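Local coordinates for protein glucoamylase (Thermoanaerobacterium thermosaccharolyticum, PDB 1LF6) that hydrolyses terminal alpha-1,4-linked glucose units from the non-reducing ends of starch-type chains, releasing beta-D-glucose, at residues 20-32 / 198-210. Residues are numbered along the deposited sequence; the frame is centred on the assembly and turned at random.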
loop_
_atom_site.group_PDB
_atom_site.type_symbol
_atom_site.label_atom_id
_atom_site.label_comp_id
_atom_site.label_asym_id
_atom_site.label_seq_id
_atom_site.Cartn_x
_atom_site.Cartn_y
_atom_site.Cartn_z
ATOM N N ILE A 20 -37.084 1.655 -17.177
ATOM C CA ILE A 20 -37.524 1.195 -15.864
ATOM C C ILE A 20 -36.508 1.560 -14.777
ATOM O O ILE A 20 -35.349 1.150 -14.832
ATOM C CB ILE A 20 -37.716 -0.337 -15.861
ATOM C CG1 ILE A 20 -38.506 -0.763 -17.102
ATOM C CG2 ILE A 20 -38.462 -0.768 -14.604
ATOM C CD1 ILE A 20 -38.142 -2.145 -17.608
ATOM N N SER A 21 -36.949 2.329 -13.788
ATOM C CA SER A 21 -36.071 2.731 -12.699
ATOM C C SER A 21 -36.176 1.753 -11.539
ATOM O O SER A 21 -37.238 1.179 -11.294
ATOM C CB SER A 21 -36.432 4.136 -12.218
ATOM O OG SER A 21 -36.310 5.073 -13.267
ATOM N N ALA A 22 -35.067 1.558 -10.834
ATOM C CA ALA A 22 -35.043 0.661 -9.686
ATOM C C ALA A 22 -35.964 1.243 -8.612
ATOM O O ALA A 22 -36.200 2.453 -8.580
ATOM C CB ALA A 22 -33.618 0.533 -9.155
ATOM N N VAL A 23 -36.477 0.386 -7.736
ATOM C CA VAL A 23 -37.386 0.832 -6.688
ATOM C C VAL A 23 -36.882 0.555 -5.275
ATOM O O VAL A 23 -36.020 -0.295 -5.061
ATOM C CB VAL A 23 -38.769 0.160 -6.840
ATOM C CG1 VAL A 23 -39.420 0.594 -8.142
ATOM C CG2 VAL A 23 -38.612 -1.351 -6.812
ATOM N N ASN A 24 -37.439 1.287 -4.314
ATOM C CA ASN A 24 -37.094 1.134 -2.902
ATOM C C ASN A 24 -35.623 1.384 -2.589
ATOM O O ASN A 24 -34.990 0.596 -1.887
ATOM C CB ASN A 24 -37.486 -0.265 -2.419
ATOM C CG ASN A 24 -38.945 -0.579 -2.672
ATOM O OD1 ASN A 24 -39.836 0.171 -2.260
ATOM N ND2 ASN A 24 -39.202 -1.694 -3.348
ATOM N N GLY A 25 -35.088 2.482 -3.109
ATOM C CA GLY A 25 -33.702 2.817 -2.848
ATOM C C GLY A 25 -33.576 3.458 -1.480
ATOM O O GLY A 25 -34.542 3.468 -0.720
ATOM N N PRO A 26 -32.403 4.009 -1.133
ATOM C CA PRO A 26 -31.190 4.063 -1.954
ATOM C C PRO A 26 -30.310 2.830 -1.745
ATOM O O PRO A 26 -29.189 2.765 -2.240
ATOM C CB PRO A 26 -30.518 5.332 -1.459
ATOM C CG PRO A 26 -30.772 5.244 0.016
ATOM C CD PRO A 26 -32.237 4.822 0.088
ATOM N N GLY A 27 -30.829 1.857 -1.008
ATOM C CA GLY A 27 -30.071 0.654 -0.741
ATOM C C GLY A 27 -29.333 0.764 0.579
ATOM O O GLY A 27 -29.202 1.852 1.142
ATOM N N GLU A 28 -28.841 -0.368 1.068
ATOM C CA GLU A 28 -28.115 -0.418 2.327
ATOM C C GLU A 28 -26.664 0.031 2.140
ATOM O O GLU A 28 -26.157 0.055 1.019
ATOM C CB GLU A 28 -28.164 -1.840 2.876
ATOM C CG GLU A 28 -27.781 -1.963 4.330
ATOM C CD GLU A 28 -28.033 -3.355 4.860
ATOM O OE1 GLU A 28 -29.168 -3.857 4.697
ATOM O OE2 GLU A 28 -27.099 -3.950 5.438
ATOM N N GLU A 29 -26.004 0.385 3.239
ATOM C CA GLU A 29 -24.643 0.872 3.249
ATOM C C GLU A 29 -23.718 -0.340 3.043
ATOM O O GLU A 29 -24.111 -1.483 3.202
ATOM C CB GLU A 29 -24.314 1.543 4.577
ATOM C CG GLU A 29 -24.989 2.894 4.783
ATOM C CD GLU A 29 -24.641 3.527 6.117
ATOM O OE1 GLU A 29 -25.098 4.657 6.384
ATOM O OE2 GLU A 29 -23.897 2.882 6.890
ATOM N N ASP A 30 -22.613 0.042 2.519
ATOM C CA ASP A 30 -21.622 -0.923 1.978
ATOM C C ASP A 30 -20.313 -0.650 2.700
ATOM O O ASP A 30 -20.202 0.274 3.549
ATOM C CB ASP A 30 -21.585 -0.746 0.483
ATOM C CG ASP A 30 -21.044 -1.829 -0.374
ATOM O OD1 ASP A 30 -20.799 -2.990 -0.017
ATOM O OD2 ASP A 30 -20.910 -1.544 -1.613
ATOM N N THR A 31 -19.283 -1.307 2.278
ATOM C CA THR A 31 -17.979 -1.383 2.889
ATOM C C THR A 31 -16.939 -1.553 1.812
ATOM O O THR A 31 -17.286 -2.082 0.728
ATOM C CB THR A 31 -17.976 -2.560 3.896
ATOM O OG1 THR A 31 -16.959 -2.449 4.864
ATOM C CG2 THR A 31 -18.086 -3.919 3.282
ATOM N N TRP A 32 -15.686 -1.333 2.098
ATOM C CA TRP A 32 -14.669 -1.603 1.054
ATOM C C TRP A 32 -14.307 -3.068 1.089
ATOM O O TRP A 32 -14.697 -3.832 1.963
ATOM C CB TRP A 32 -13.477 -0.685 1.265
ATOM C CG TRP A 32 -13.799 0.773 1.011
ATOM C CD1 TRP A 32 -14.080 1.670 2.017
ATOM C CD2 TRP A 32 -13.991 1.444 -0.221
ATOM N NE1 TRP A 32 -14.377 2.887 1.461
ATOM C CE2 TRP A 32 -14.325 2.784 0.091
ATOM C CE3 TRP A 32 -13.866 1.065 -1.562
ATOM C CZ2 TRP A 32 -14.566 3.730 -0.895
ATOM C CZ3 TRP A 32 -14.094 2.012 -2.536
ATOM C CH2 TRP A 32 -14.443 3.326 -2.195
ATOM N N GLY A 198 -28.409 -9.665 -20.702
ATOM C CA GLY A 198 -29.383 -8.932 -19.911
ATOM C C GLY A 198 -28.669 -8.087 -18.870
ATOM O O GLY A 198 -27.549 -8.412 -18.470
ATOM N N TYR A 199 -29.306 -7.005 -18.431
ATOM C CA TYR A 199 -28.708 -6.121 -17.437
ATOM C C TYR A 199 -29.721 -5.633 -16.409
ATOM O O TYR A 199 -30.931 -5.748 -16.609
ATOM C CB TYR A 199 -28.065 -4.920 -18.134
ATOM C CG TYR A 199 -29.014 -4.155 -19.035
ATOM C CD1 TYR A 199 -30.044 -3.377 -18.501
ATOM C CD2 TYR A 199 -28.899 -4.232 -20.422
ATOM C CE1 TYR A 199 -30.936 -2.695 -19.328
ATOM C CE2 TYR A 199 -29.784 -3.556 -21.257
ATOM C CZ TYR A 199 -30.801 -2.790 -20.708
ATOM O OH TYR A 199 -31.682 -2.127 -21.538
ATOM N N SER A 200 -29.214 -5.084 -15.308
ATOM C CA SER A 200 -30.063 -4.560 -14.243
ATOM C C SER A 200 -29.246 -3.781 -13.218
ATOM O O SER A 200 -28.225 -4.258 -12.720
ATOM C CB SER A 200 -30.806 -5.698 -13.539
ATOM O OG SER A 200 -31.686 -5.191 -12.552
ATOM N N ILE A 201 -29.706 -2.576 -12.911
ATOM C CA ILE A 201 -29.043 -1.723 -11.936
ATOM C C ILE A 201 -29.961 -1.629 -10.723
ATOM O O ILE A 201 -30.976 -0.927 -10.753
ATOM C CB ILE A 201 -28.799 -0.321 -12.518
ATOM C CG1 ILE A 201 -28.016 -0.447 -13.828
ATOM C CG2 ILE A 201 -28.033 0.537 -11.516
ATOM C CD1 ILE A 201 -27.880 0.842 -14.598
ATOM N N GLY A 202 -29.612 -2.352 -9.662
ATOM C CA GLY A 202 -30.436 -2.347 -8.466
ATOM C C GLY A 202 -29.753 -1.805 -7.223
ATOM O O GLY A 202 -28.573 -1.467 -7.245
ATOM N N TYR A 203 -30.510 -1.730 -6.134
ATOM C CA TYR A 203 -30.000 -1.226 -4.867
ATOM C C TYR A 203 -29.435 -2.335 -3.995
ATOM O O TYR A 203 -30.051 -3.390 -3.839
ATOM C CB TYR A 203 -31.114 -0.482 -4.131
ATOM C CG TYR A 203 -31.503 0.792 -4.833
ATOM C CD1 TYR A 203 -30.600 1.850 -4.936
ATOM C CD2 TYR A 203 -32.757 0.933 -5.430
ATOM C CE1 TYR A 203 -30.931 3.012 -5.614
ATOM C CE2 TYR A 203 -33.097 2.097 -6.113
ATOM C CZ TYR A 203 -32.178 3.131 -6.201
ATOM O OH TYR A 203 -32.491 4.280 -6.885
ATOM N N TYR A 204 -28.257 -2.081 -3.428
ATOM C CA TYR A 204 -27.563 -3.050 -2.582
ATOM C C TYR A 204 -28.430 -3.619 -1.461
ATOM O O TYR A 204 -28.987 -2.877 -0.651
ATOM C CB TYR A 204 -26.298 -2.408 -1.993
ATOM C CG TYR A 204 -25.465 -3.341 -1.142
ATOM C CD1 TYR A 204 -25.098 -4.601 -1.609
ATOM C CD2 TYR A 204 -25.038 -2.961 0.130
ATOM C CE1 TYR A 204 -24.327 -5.464 -0.833
ATOM C CE2 TYR A 204 -24.265 -3.816 0.917
ATOM C CZ TYR A 204 -23.914 -5.067 0.427
ATOM O OH TYR A 204 -23.154 -5.919 1.195
ATOM N N LYS A 205 -28.524 -4.947 -1.427
ATOM C CA LYS A 205 -29.306 -5.676 -0.430
ATOM C C LYS A 205 -30.812 -5.439 -0.513
ATOM O O LYS A 205 -31.553 -5.784 0.408
ATOM C CB LYS A 205 -28.810 -5.355 0.984
ATOM C CG LYS A 205 -27.477 -6.002 1.319
ATOM C CD LYS A 205 -27.057 -5.724 2.754
ATOM C CE LYS A 205 -25.742 -6.415 3.082
ATOM N NZ LYS A 205 -25.275 -6.124 4.467
ATOM N N VAL A 206 -31.263 -4.857 -1.619
ATOM C CA VAL A 206 -32.685 -4.597 -1.815
ATOM C C VAL A 206 -33.170 -5.365 -3.040
ATOM O O VAL A 206 -33.910 -6.341 -2.918
ATOM C CB VAL A 206 -32.961 -3.094 -2.021
ATOM C CG1 VAL A 206 -34.456 -2.856 -2.164
ATOM C CG2 VAL A 206 -32.409 -2.300 -0.849
ATOM N N ASN A 207 -32.747 -4.919 -4.217
ATOM C CA ASN A 207 -33.121 -5.577 -5.463
ATOM C C ASN A 207 -31.938 -5.650 -6.423
ATOM O O ASN A 207 -32.104 -5.556 -7.640
ATOM C CB ASN A 207 -34.293 -4.851 -6.129
ATOM C CG ASN A 207 -34.105 -3.348 -6.170
ATOM O OD1 ASN A 207 -33.035 -2.851 -6.530
ATOM N ND2 ASN A 207 -35.151 -2.615 -5.814
ATOM N N ASP A 208 -30.745 -5.816 -5.863
ATOM C CA ASP A 208 -29.530 -5.922 -6.658
ATOM C C ASP A 208 -29.449 -7.321 -7.263
ATOM O O ASP A 208 -30.172 -8.229 -6.851
ATOM C CB ASP A 208 -28.299 -5.665 -5.786
ATOM C CG ASP A 208 -28.285 -6.518 -4.532
ATOM O OD1 ASP A 208 -27.258 -7.171 -4.273
ATOM O OD2 ASP A 208 -29.300 -6.527 -3.805
ATOM N N ILE A 209 -28.556 -7.490 -8.229
ATOM C CA ILE A 209 -28.390 -8.768 -8.909
ATOM C C ILE A 209 -28.181 -9.933 -7.929
ATOM O O ILE A 209 -28.775 -11.000 -8.092
ATOM C CB ILE A 209 -27.211 -8.678 -9.934
ATOM C CG1 ILE A 209 -27.497 -9.562 -11.155
ATOM C CG2 ILE A 209 -25.896 -9.043 -9.273
ATOM C CD1 ILE A 209 -27.603 -11.039 -10.869
ATOM N N MET A 210 -27.362 -9.725 -6.902
ATOM C CA MET A 210 -27.085 -10.773 -5.917
ATOM C C MET A 210 -28.346 -11.205 -5.173
ATOM O O MET A 210 -28.578 -12.396 -4.976
ATOM C CB MET A 210 -26.037 -10.283 -4.909
ATOM C CG MET A 210 -25.582 -11.331 -3.898
ATOM S SD MET A 210 -24.595 -12.660 -4.629
ATOM C CE MET A 210 -25.790 -13.966 -4.736
HETATM O O HOH W 1 -34.100 4.410 -9.413
#
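The ring of Tyr203 carries Gly25 over the centre of one face, a CH-pi contact with CA 3.4 Å from the centroid. Val23 O lies at the edge of this ring. Ala22 CB comes in obliquely and meets Tyr203 CE2 at 3.5 Å. A water joins Tyr203 OH to Ala22 O; the hydroxyl donates to the water and accepts from the backbone N of Arg227. The Tyr204 ring has Lys205 CG over one face and, on the opposite face toward the rim, Asp30, with OD1 over the ring and OD2 bonded to His158 NE2. Carbonyls of Glu28 and Glu29 lie in plane at its edge. CG of Tyr204 is anti to the backbone N (chi1 -178°), which carries the ring along Glu28-Asp30. Asn207 bridges the two segments. Its ND2 gives a bent bond (134°) to Val23 O at 2.6 Å, and its OD1 accepts from Tyr203 N at 2.8 Å. The amide is thus gripped at both ends. Glu28 N gives a nearly straight bond to Tyr204 O (3.0 Å). Lys205 NZ meets Glu28 OE2 from above the carboxylate plane in a salt bridge. In the N-terminal beta-sandwich, loop residues 22-30 pack against the end of strand 198-203, an outermost strand of the seven-stranded antiparallel sheet, and the turn after it, away from the catalytic site.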